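Local atomic coordinates of CRISPR-associated protein, Cse1 family (Acidimicrobium ferrooxidans, PDB entry 4H3T), a protein that probably acts as the large subunit of the type I-E CRISPR complex Cascade, whose relatives recognise invading DNA and recruit the nuclease Cas3. Residues W17-F22 with A160-V165; L56-L61 with D256-Q261; W487-E492 with R527-F532. The protein carries 1 engineered substitution. All coordinates share one frame; numbering follows the deposited sequence.

Contact 1: residues W17-F22 with A160-V165; sequences WLPVRF and AARWLV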
loop_
_atom_site.group_PDB
_atom_site.type_symbol
_atom_site.label_atom_id
_atom_site.label_comp_id
_atom_site.label_asym_id
_atom_site.label_seq_id
_atom_site.Cartn_x
_atom_site.Cartn_y
_atom_site.Cartn_z
ATOM N N TRP A 17 11.723 -19.274 -3.585
ATOM C CA TRP A 17 10.383 -18.848 -3.938
ATOM C C TRP A 17 10.115 -17.340 -3.797
ATOM O O TRP A 17 9.036 -16.913 -4.180
ATOM C CB TRP A 17 9.317 -19.624 -3.110
ATOM C CG TRP A 17 9.370 -19.408 -1.643
ATOM C CD1 TRP A 17 10.312 -19.875 -0.775
ATOM C CD2 TRP A 17 8.434 -18.662 -0.865
ATOM N NE1 TRP A 17 10.043 -19.443 0.492
ATOM C CE2 TRP A 17 8.860 -18.740 0.484
ATOM C CE3 TRP A 17 7.206 -18.038 -1.152
ATOM C CZ2 TRP A 17 8.112 -18.197 1.544
ATOM C CZ3 TRP A 17 6.455 -17.524 -0.106
ATOM C CH2 TRP A 17 6.903 -17.615 1.233
ATOM N N LEU A 18 11.040 -16.572 -3.216
ATOM C CA LEU A 18 10.876 -15.135 -2.941
ATOM C C LEU A 18 11.657 -14.340 -3.978
ATOM O O LEU A 18 12.874 -14.391 -3.989
ATOM C CB LEU A 18 11.363 -14.829 -1.516
ATOM C CG LEU A 18 10.586 -15.575 -0.439
ATOM C CD1 LEU A 18 11.303 -15.540 0.832
ATOM C CD2 LEU A 18 9.196 -15.006 -0.249
ATOM N N PRO A 19 10.969 -13.671 -4.921
ATOM C CA PRO A 19 11.699 -12.974 -5.997
ATOM C C PRO A 19 12.315 -11.676 -5.490
ATOM O O PRO A 19 11.641 -10.832 -4.893
ATOM C CB PRO A 19 10.630 -12.729 -7.068
ATOM C CG PRO A 19 9.363 -12.941 -6.423
ATOM C CD PRO A 19 9.518 -13.507 -5.071
ATOM N N VAL A 20 13.588 -11.528 -5.736
ATOM C CA VAL A 20 14.329 -10.358 -5.284
ATOM C C VAL A 20 15.205 -9.843 -6.396
ATOM O O VAL A 20 15.493 -10.543 -7.359
ATOM C CB VAL A 20 15.171 -10.640 -4.013
ATOM C CG1 VAL A 20 14.287 -11.037 -2.855
ATOM C CG2 VAL A 20 16.226 -11.700 -4.278
ATOM N N ARG A 21 15.659 -8.618 -6.221
ATOM C CA ARG A 21 16.642 -7.984 -7.085
ATOM C C ARG A 21 17.916 -7.756 -6.258
ATOM O O ARG A 21 17.848 -7.187 -5.174
ATOM C CB ARG A 21 16.096 -6.670 -7.624
ATOM C CG ARG A 21 17.107 -5.875 -8.459
ATOM C CD ARG A 21 16.479 -4.521 -8.766
ATOM N NE ARG A 21 15.603 -4.565 -9.933
ATOM C CZ ARG A 21 16.017 -4.555 -11.202
ATOM N NH1 ARG A 21 17.319 -4.542 -11.490
ATOM N NH2 ARG A 21 15.134 -4.577 -12.193
ATOM N N PHE A 22 19.041 -8.257 -6.734
ATOM C CA PHE A 22 20.318 -8.170 -6.046
ATOM C C PHE A 22 20.998 -6.845 -6.392
ATOM O O PHE A 22 20.688 -6.266 -7.431
ATOM C CB PHE A 22 21.204 -9.361 -6.407
ATOM C CG PHE A 22 20.839 -10.618 -5.655
ATOM C CD1 PHE A 22 21.409 -10.892 -4.423
ATOM C CD2 PHE A 22 19.912 -11.524 -6.178
ATOM C CE1 PHE A 22 21.048 -12.027 -3.712
ATOM C CE2 PHE A 22 19.636 -12.711 -5.517
ATOM C CZ PHE A 22 20.240 -12.982 -4.308
ATOM N N ALA A 160 2.487 -21.020 -5.879
ATOM C CA ALA A 160 1.374 -21.313 -4.977
ATOM C C ALA A 160 1.663 -20.755 -3.592
ATOM O O ALA A 160 0.776 -20.205 -2.966
ATOM C CB ALA A 160 1.087 -22.805 -4.890
ATOM N N ALA A 161 2.895 -20.888 -3.138
ATOM C CA ALA A 161 3.293 -20.353 -1.806
ATOM C C ALA A 161 3.117 -18.831 -1.747
ATOM O O ALA A 161 2.612 -18.314 -0.745
ATOM C CB ALA A 161 4.718 -20.724 -1.489
ATOM N N ARG A 162 3.557 -18.106 -2.797
ATOM C CA ARG A 162 3.416 -16.654 -2.822
ATOM C C ARG A 162 1.944 -16.253 -2.782
ATOM O O ARG A 162 1.560 -15.403 -1.974
ATOM C CB ARG A 162 4.057 -16.061 -4.055
ATOM C CG ARG A 162 5.553 -16.091 -4.012
ATOM C CD ARG A 162 6.176 -15.296 -5.129
ATOM N NE ARG A 162 5.853 -15.756 -6.470
ATOM C CZ ARG A 162 6.604 -16.526 -7.240
ATOM N NH1 ARG A 162 7.706 -17.083 -6.763
ATOM N NH2 ARG A 162 6.214 -16.820 -8.472
ATOM N N TRP A 163 1.105 -16.900 -3.612
ATOM C CA TRP A 163 -0.300 -16.559 -3.629
ATOM C C TRP A 163 -1.056 -16.971 -2.371
ATOM O O TRP A 163 -2.068 -16.328 -2.024
ATOM C CB TRP A 163 -0.991 -17.094 -4.832
ATOM C CG TRP A 163 -0.571 -16.390 -6.077
ATOM C CD1 TRP A 163 0.069 -16.939 -7.150
ATOM C CD2 TRP A 163 -0.833 -15.036 -6.420
ATOM N NE1 TRP A 163 0.227 -15.992 -8.137
ATOM C CE2 TRP A 163 -0.215 -14.795 -7.675
ATOM C CE3 TRP A 163 -1.373 -13.940 -5.719
ATOM C CZ2 TRP A 163 -0.281 -13.557 -8.310
ATOM C CZ3 TRP A 163 -1.422 -12.718 -6.348
ATOM C CH2 TRP A 163 -0.837 -12.528 -7.611
ATOM N N LEU A 164 -0.580 -18.015 -1.701
ATOM C CA LEU A 164 -1.140 -18.474 -0.442
ATOM C C LEU A 164 -0.976 -17.400 0.650
ATOM O O LEU A 164 -1.925 -17.080 1.330
ATOM C CB LEU A 164 -0.452 -19.775 -0.048
ATOM C CG LEU A 164 -0.744 -20.396 1.273
ATOM C CD1 LEU A 164 -2.224 -20.751 1.385
ATOM C CD2 LEU A 164 0.108 -21.645 1.449
ATOM N N VAL A 165 0.229 -16.798 0.736
ATOM C CA VAL A 165 0.549 -15.749 1.649
ATOM C C VAL A 165 -0.294 -14.537 1.323
ATOM O O VAL A 165 -0.913 -13.946 2.202
ATOM C CB VAL A 165 2.056 -15.429 1.638
ATOM C CG1 VAL A 165 2.339 -14.203 2.543
ATOM C CG2 VAL A 165 2.859 -16.635 2.147
#
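A classic beta bulge, in which Trp17 and Leu18 both face Val30, leads into strand 18-22, the middle strand of a small antiparallel sheet, and it is here that Trp17 meets Ala161, Arg162 and Val165 of helix 157-170. The six-membered part of the indole does the touching. Its CE3 comes within 3.7 Å of Ala161 CB, which approaches obliquely, while the ring edge receives Arg162 CG, 3.8 Å from Trp17 CE3. One helical turn on from Ala161, Val165 CG2 also lies near the ring plane, 4.3 Å from Trp17 CH2. The indole is placed here by a first torsion of 63°, which sets CG between the backbone N and the carbonyl carbon; Leu18 CD2 sits over one of its faces, offset toward the rim. The polar part belongs to Arg162. Its chain slides past the indole in the opposite direction, bends at chi3, and brings NH1 to Trp17 O at 2.9 Å with an N-H...O angle of 161°. That oxygen lies in the guanidinium plane, but the donor stands above the plane of the carbonyl. Pro19 CG rests over one guanidinium face, and Pro19 CD packs 3.8 Å from Arg162 CD. NH1 also forms a salt bridge with Glu29, so this one nitrogen links the bulge carbonyl to the neighbouring strand. A leucine in place of Arg162 would probably leave the Trp17 carbonyl without its helix-borne donor and Glu29 without this positive mate. At the other end of the indole, NE1 is hydrogen-bonded to Leu12 O. Leu32 of helix 32-37 and Leu56 and Leu59 of helix 52-68 also touch it, so the indole that leaves the bulge is packed against helices 157-170, 32-37 and 52-68.

Contact 2: residues L56-L61 with D256-Q261; sequences LLRLVL and DLFTWQ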
loop_
_atom_site.group_PDB
_atom_site.type_symbol
_atom_site.label_atom_id
_atom_site.label_comp_id
_atom_site.label_asym_id
_atom_site.label_seq_id
_atom_site.Cartn_x
_atom_site.Cartn_y
_atom_site.Cartn_z
ATOM N N LEU A 56 4.299 -10.250 1.555
ATOM C CA LEU A 56 5.586 -10.937 1.740
ATOM C C LEU A 56 6.494 -10.137 2.696
ATOM O O LEU A 56 7.172 -10.732 3.503
ATOM C CB LEU A 56 6.291 -11.151 0.412
ATOM C CG LEU A 56 5.618 -12.192 -0.575
ATOM C CD1 LEU A 56 6.354 -12.187 -1.893
ATOM C CD2 LEU A 56 5.511 -13.556 0.098
ATOM N N LEU A 57 6.418 -8.814 2.679
ATOM C CA LEU A 57 7.224 -7.977 3.595
ATOM C C LEU A 57 6.802 -8.239 5.024
ATOM O O LEU A 57 7.654 -8.471 5.866
ATOM C CB LEU A 57 7.116 -6.497 3.270
ATOM C CG LEU A 57 7.805 -5.505 4.270
ATOM C CD1 LEU A 57 9.298 -5.740 4.337
ATOM C CD2 LEU A 57 7.530 -4.106 3.899
ATOM N N ARG A 58 5.482 -8.241 5.298
ATOM C CA ARG A 58 4.978 -8.509 6.642
ATOM C C ARG A 58 5.290 -9.918 7.109
ATOM O O ARG A 58 5.662 -10.094 8.250
ATOM C CB ARG A 58 3.502 -8.199 6.744
ATOM C CG ARG A 58 3.312 -6.711 6.683
ATOM C CD ARG A 58 1.951 -6.263 6.359
ATOM N NE ARG A 58 0.953 -6.582 7.376
ATOM C CZ ARG A 58 0.410 -5.745 8.247
ATOM N NH1 ARG A 58 0.894 -4.516 8.392
ATOM N NH2 ARG A 58 -0.597 -6.139 9.012
ATOM N N LEU A 59 5.264 -10.898 6.224
ATOM C CA LEU A 59 5.669 -12.257 6.593
ATOM C C LEU A 59 7.116 -12.286 7.070
ATOM O O LEU A 59 7.475 -12.922 8.068
ATOM C CB LEU A 59 5.515 -13.200 5.377
ATOM C CG LEU A 59 6.213 -14.602 5.529
ATOM C CD1 LEU A 59 5.502 -15.370 6.530
ATOM C CD2 LEU A 59 6.153 -15.398 4.209
ATOM N N VAL A 60 7.974 -11.676 6.279
ATOM C CA VAL A 60 9.412 -11.618 6.552
ATOM C C VAL A 60 9.696 -10.791 7.833
ATOM O O VAL A 60 10.556 -11.190 8.625
ATOM C CB VAL A 60 10.238 -11.140 5.314
ATOM C CG1 VAL A 60 11.703 -10.963 5.649
ATOM C CG2 VAL A 60 10.132 -12.187 4.216
ATOM N N LEU A 61 8.939 -9.770 8.109
ATOM C CA LEU A 61 9.125 -9.005 9.370
ATOM C C LEU A 61 8.730 -9.830 10.604
ATOM O O LEU A 61 9.388 -9.749 11.615
ATOM C CB LEU A 61 8.285 -7.748 9.331
ATOM C CG LEU A 61 8.796 -6.616 8.416
ATOM C CD1 LEU A 61 7.686 -5.553 8.202
ATOM C CD2 LEU A 61 10.087 -5.986 8.966
ATOM N N ASP A 256 1.756 -12.145 15.196
ATOM C CA ASP A 256 0.446 -12.781 15.037
ATOM C C ASP A 256 -0.295 -12.084 13.845
ATOM O O ASP A 256 -0.664 -12.731 12.871
ATOM C CB ASP A 256 -0.310 -12.646 16.379
ATOM C CG ASP A 256 -1.642 -13.312 16.477
ATOM O OD1 ASP A 256 -1.909 -14.244 15.665
ATOM O OD2 ASP A 256 -2.441 -12.904 17.362
ATOM N N LEU A 257 -0.364 -10.754 13.858
ATOM C CA LEU A 257 -1.092 -10.013 12.842
ATOM C C LEU A 257 -0.483 -10.131 11.468
ATOM O O LEU A 257 -1.206 -10.358 10.498
ATOM C CB LEU A 257 -1.221 -8.556 13.204
ATOM C CG LEU A 257 -2.028 -7.649 12.225
ATOM C CD1 LEU A 257 -3.453 -8.198 11.960
ATOM C CD2 LEU A 257 -2.058 -6.242 12.798
ATOM N N PHE A 258 0.826 -9.981 11.390
ATOM C CA PHE A 258 1.541 -10.104 10.141
ATOM C C PHE A 258 1.445 -11.515 9.458
ATOM O O PHE A 258 1.791 -11.608 8.307
ATOM C CB PHE A 258 2.993 -9.743 10.318
ATOM C CG PHE A 258 3.340 -8.288 10.582
ATOM C CD1 PHE A 258 2.351 -7.319 10.701
ATOM C CD2 PHE A 258 4.649 -7.899 10.710
ATOM C CE1 PHE A 258 2.690 -5.973 10.991
ATOM C CE2 PHE A 258 4.991 -6.587 11.053
ATOM C CZ PHE A 258 4.018 -5.604 11.055
ATOM N N THR A 259 1.012 -12.576 10.172
ATOM C CA THR A 259 0.874 -13.909 9.627
ATOM C C THR A 259 -0.554 -14.415 9.784
ATOM O O THR A 259 -0.785 -15.616 9.810
ATOM C CB THR A 259 1.862 -14.811 10.354
ATOM O OG1 THR A 259 1.553 -14.877 11.763
ATOM C CG2 THR A 259 3.289 -14.364 10.154
ATOM N N TRP A 260 -1.515 -13.496 9.852
ATOM C CA TRP A 260 -2.893 -13.820 10.181
ATOM C C TRP A 260 -3.503 -14.819 9.225
ATOM O O TRP A 260 -3.471 -14.607 8.014
ATOM C CB TRP A 260 -3.741 -12.519 10.171
ATOM C CG TRP A 260 -5.048 -12.641 10.864
ATOM C CD1 TRP A 260 -6.281 -12.717 10.291
ATOM C CD2 TRP A 260 -5.257 -12.623 12.276
ATOM N NE1 TRP A 260 -7.250 -12.720 11.262
ATOM C CE2 TRP A 260 -6.650 -12.659 12.494
ATOM C CE3 TRP A 260 -4.414 -12.475 13.378
ATOM C CZ2 TRP A 260 -7.206 -12.524 13.765
ATOM C CZ3 TRP A 260 -4.972 -12.333 14.633
ATOM C CH2 TRP A 260 -6.351 -12.393 14.821
ATOM N N GLN A 261 -4.060 -15.878 9.764
ATOM C CA GLN A 261 -4.806 -16.857 8.988
ATOM C C GLN A 261 -6.208 -16.336 8.789
ATOM O O GLN A 261 -7.193 -16.848 9.357
ATOM C CB GLN A 261 -4.755 -18.232 9.677
ATOM C CG GLN A 261 -3.331 -18.709 9.950
ATOM C CD GLN A 261 -2.566 -18.974 8.685
ATOM O OE1 GLN A 261 -2.736 -19.995 8.045
ATOM N NE2 GLN A 261 -1.765 -18.032 8.276
HETATM O O HOH W 1 0.140 -9.243 6.532
HETATM O O HOH W 2 -1.946 -8.764 8.215
#
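This is a buried packing contact of a helix against a tight turn: Phe258, in the turn near the short helix 254-257, packs against Arg58 and Leu61 of helix 52-68. No direct hydrogen bond crosses it. Phe258 nestles close to the helix backbone, its CB 3.4 Å from Arg58 O. The arginine chain then passes over the ring at about a right angle. Arg58 CG sits over the centre of one ring face, 4.2 Å from the Phe258 centroid and 11° off the normal, a CH-pi contact. Bending at chi3 (66°), the chain carries the guanidinium out past the CD1-CE1 side of the ring, so that Phe258 CD1 lies over the centre of one guanidinium face, 3.5 Å from Arg58 CZ. The two planes are inclined by 45°, too steep for a parallel stack. From further along the helix, Leu61 CB reaches Phe258 CD2 at 3.9 Å. The motif on the other side is a type I beta turn from Leu257 to Trp260, and its carbonyls face the arginine through two waters lying at the guanidinium edge. One water accepts from Arg58 NE and donates a weak bond to Phe258 O. The second accepts from Arg58 NH2 and donates to Leu257 O, its oxygen 2.9 Å from that carbonyl O. NH1 turns elsewhere, to a salt bridge with Asp298 and a hydrogen bond with His300, whose ring also meets that of Phe258. The buried charge is thus likely to be balanced chiefly by Asp298. Thr259 adds a looser apolar touch, its CG2 4.4 Å from Leu59 CD1, while its OG1 is hydrogen-bonded to Cys255 O and to the backbone N of Ala236.

Contact 3: residues W487-E492 with R527-F532; sequences WAALVE and RARNEF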
loop_
_atom_site.group_PDB
_atom_site.type_symbol
_atom_site.label_atom_id
_atom_site.label_comp_id
_atom_site.label_asym_id
_atom_site.label_seq_id
_atom_site.Cartn_x
_atom_site.Cartn_y
_atom_site.Cartn_z
ATOM N N TRP A 487 9.198 26.057 -7.211
ATOM C CA TRP A 487 8.026 25.279 -7.556
ATOM C C TRP A 487 6.927 26.217 -8.171
ATOM O O TRP A 487 6.282 25.855 -9.157
ATOM C CB TRP A 487 7.491 24.561 -6.331
ATOM C CG TRP A 487 6.282 23.719 -6.630
ATOM C CD1 TRP A 487 5.006 23.887 -6.153
ATOM C CD2 TRP A 487 6.248 22.564 -7.467
ATOM N NE1 TRP A 487 4.179 22.918 -6.663
ATOM C CE2 TRP A 487 4.925 22.063 -7.437
ATOM C CE3 TRP A 487 7.216 21.888 -8.236
ATOM C CZ2 TRP A 487 4.537 20.938 -8.178
ATOM C CZ3 TRP A 487 6.821 20.781 -8.978
ATOM C CH2 TRP A 487 5.511 20.308 -8.933
ATOM N N ALA A 488 6.767 27.416 -7.607
ATOM C CA ALA A 488 5.777 28.380 -8.100
ATOM C C ALA A 488 6.013 28.693 -9.586
ATOM O O ALA A 488 5.076 28.679 -10.382
ATOM C CB ALA A 488 5.816 29.674 -7.287
ATOM N N ALA A 489 7.243 29.038 -9.937
ATOM C CA ALA A 489 7.596 29.330 -11.332
ATOM C C ALA A 489 7.455 28.084 -12.239
ATOM O O ALA A 489 7.049 28.226 -13.385
ATOM C CB ALA A 489 9.030 29.887 -11.421
ATOM N N LEU A 490 7.844 26.885 -11.778
ATOM C CA LEU A 490 7.689 25.673 -12.603
ATOM C C LEU A 490 6.194 25.404 -12.902
ATOM O O LEU A 490 5.799 25.239 -14.058
ATOM C CB LEU A 490 8.351 24.486 -11.887
ATOM C CG LEU A 490 8.414 23.192 -12.674
ATOM C CD1 LEU A 490 9.674 22.396 -12.291
ATOM C CD2 LEU A 490 7.063 22.389 -12.583
ATOM N N VAL A 491 5.350 25.458 -11.887
ATOM C CA VAL A 491 3.926 25.171 -12.094
ATOM C C VAL A 491 3.286 26.202 -13.032
ATOM O O VAL A 491 2.516 25.811 -13.903
ATOM C CB VAL A 491 3.186 25.075 -10.746
ATOM C CG1 VAL A 491 1.670 25.016 -10.938
ATOM C CG2 VAL A 491 3.663 23.878 -9.941
ATOM N N GLU A 492 3.622 27.484 -12.879
ATOM C CA GLU A 492 3.075 28.515 -13.776
ATOM C C GLU A 492 3.450 28.267 -15.225
ATOM O O GLU A 492 2.612 28.467 -16.103
ATOM C CB GLU A 492 3.598 29.923 -13.427
ATOM C CG GLU A 492 2.971 30.571 -12.217
ATOM C CD GLU A 492 3.247 32.067 -12.252
ATOM O OE1 GLU A 492 4.293 32.490 -11.698
ATOM O OE2 GLU A 492 2.527 32.779 -12.993
ATOM N N ARG A 527 -3.673 34.848 -7.887
ATOM C CA ARG A 527 -4.156 34.787 -6.513
ATOM C C ARG A 527 -3.553 33.587 -5.772
ATOM O O ARG A 527 -3.109 33.725 -4.627
ATOM C CB ARG A 527 -5.679 34.705 -6.460
ATOM C CG ARG A 527 -6.267 35.042 -5.104
ATOM C CD ARG A 527 -7.776 34.908 -5.117
ATOM N NE ARG A 527 -8.420 35.903 -5.979
ATOM C CZ ARG A 527 -8.671 37.176 -5.652
ATOM N NH1 ARG A 527 -8.305 37.654 -4.462
ATOM N NH2 ARG A 527 -9.273 37.983 -6.518
ATOM N N ALA A 528 -3.553 32.410 -6.393
ATOM C CA ALA A 528 -2.990 31.234 -5.732
ATOM C C ALA A 528 -1.459 31.395 -5.512
ATOM O O ALA A 528 -0.925 30.975 -4.494
ATOM C CB ALA A 528 -3.257 30.011 -6.570
ATOM N N ARG A 529 -0.779 31.926 -6.509
ATOM C CA ARG A 529 0.663 32.208 -6.496
ATOM C C ARG A 529 1.044 33.155 -5.320
ATOM O O ARG A 529 2.022 32.920 -4.626
ATOM C CB ARG A 529 1.057 32.901 -7.809
ATOM C CG ARG A 529 2.244 32.352 -8.513
ATOM C CD ARG A 529 3.474 33.023 -8.080
ATOM N NE ARG A 529 4.507 32.850 -9.090
ATOM C CZ ARG A 529 5.784 33.098 -8.901
ATOM N NH1 ARG A 529 6.214 33.562 -7.725
ATOM N NH2 ARG A 529 6.651 32.908 -9.889
ATOM N N ASN A 530 0.223 34.181 -5.080
ATOM C CA ASN A 530 0.474 35.121 -3.986
ATOM C C ASN A 530 0.308 34.402 -2.623
ATOM O O ASN A 530 1.138 34.593 -1.760
ATOM C CB ASN A 530 -0.439 36.350 -4.112
ATOM C CG ASN A 530 -0.180 37.362 -3.047
ATOM O OD1 ASN A 530 0.933 37.893 -2.940
ATOM N ND2 ASN A 530 -1.139 37.537 -2.149
ATOM N N GLU A 531 -0.662 33.498 -2.488
ATOM C CA GLU A 531 -0.858 32.723 -1.265
ATOM C C GLU A 531 0.284 31.710 -1.055
ATOM O O GLU A 531 0.660 31.434 0.086
ATOM C CB GLU A 531 -2.219 31.984 -1.347
ATOM C CG GLU A 531 -2.564 30.984 -0.248
ATOM C CD GLU A 531 -3.754 30.106 -0.618
ATOM O OE1 GLU A 531 -3.674 28.866 -0.432
ATOM O OE2 GLU A 531 -4.748 30.661 -1.145
ATOM N N PHE A 532 0.830 31.158 -2.136
ATOM C CA PHE A 532 1.852 30.136 -2.022
ATOM C C PHE A 532 3.253 30.708 -1.830
ATOM O O PHE A 532 3.977 30.259 -0.953
ATOM C CB PHE A 532 1.845 29.219 -3.257
ATOM C CG PHE A 532 2.942 28.152 -3.260
ATOM C CD1 PHE A 532 3.131 27.322 -2.169
ATOM C CD2 PHE A 532 3.782 27.994 -4.356
ATOM C CE1 PHE A 532 4.123 26.317 -2.183
ATOM C CE2 PHE A 532 4.787 27.016 -4.358
ATOM C CZ PHE A 532 4.964 26.198 -3.259
#
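The guanidinium of Arg529 lays one face on Ala488 CB, which lies over the centre of that face 3.8 Å from CZ, and turns an edge to the carboxylate of Glu492. Phe532, one turn further along the same helix, points the edge of its ring at the backbone N of Ala488, while Trp487 carries Val491 CG2 over one face of its indole and meets Phe532 CE2 at its edge. These residues join two neighbouring helices, 481-504 and 511-532, of the C-terminal helical bundle characteristic of Cse1 proteins. The short segments run nearly antiparallel, at 163°, with axes 10.8 Å apart. Trp487 CD1 approaches Phe532 CE2 to 3.6 Å, with the five-membered ring and the phenyl nearly perpendicular in plane. Phe532 reaches across because its CG is anti to the backbone N (chi1 177°), and its CD2 also packs 3.9 Å from Ala488 CB. Both aromatics continue into the bundle: Phe532 meets the ring of Phe408, and Trp487 NE1 is hydrogen-bonded to Ala405 O, both on helix 397-415. Toward the more open side, Glu492 and Arg529 form a salt bridge, their planes almost perpendicular. A single carboxylate oxygen takes both bonds: Arg529 NE comes from above the carboxylate plane to Glu492 OE1 at 2.6 Å; Arg529 NH2 makes a second, weak bond to the same Glu492 OE1 at 3.0 Å.

Contacts 1 and 2 belong to one continuous core, their centres about 13 Å apart and their segments alternating along the chain. Helix 52-68 joins them: Leu59 CD2 lies 3.8 Å from Trp17 CH2 and 4.1 Å from Val165 CG2, while Leu56 CD2 packs 4.0 Å from Leu18 CD2. The helix thus touches both partners of contact 1 while Arg58 and Leu61 serve contact 2. Contact 3 stands apart in the helical bundle, on the opposite side of the chain's centre; its centre is about 46 Å from that of contact 1 and about 44 Å from that of contact 2, and its nearest atoms are about 27 and 28 Å away respectively.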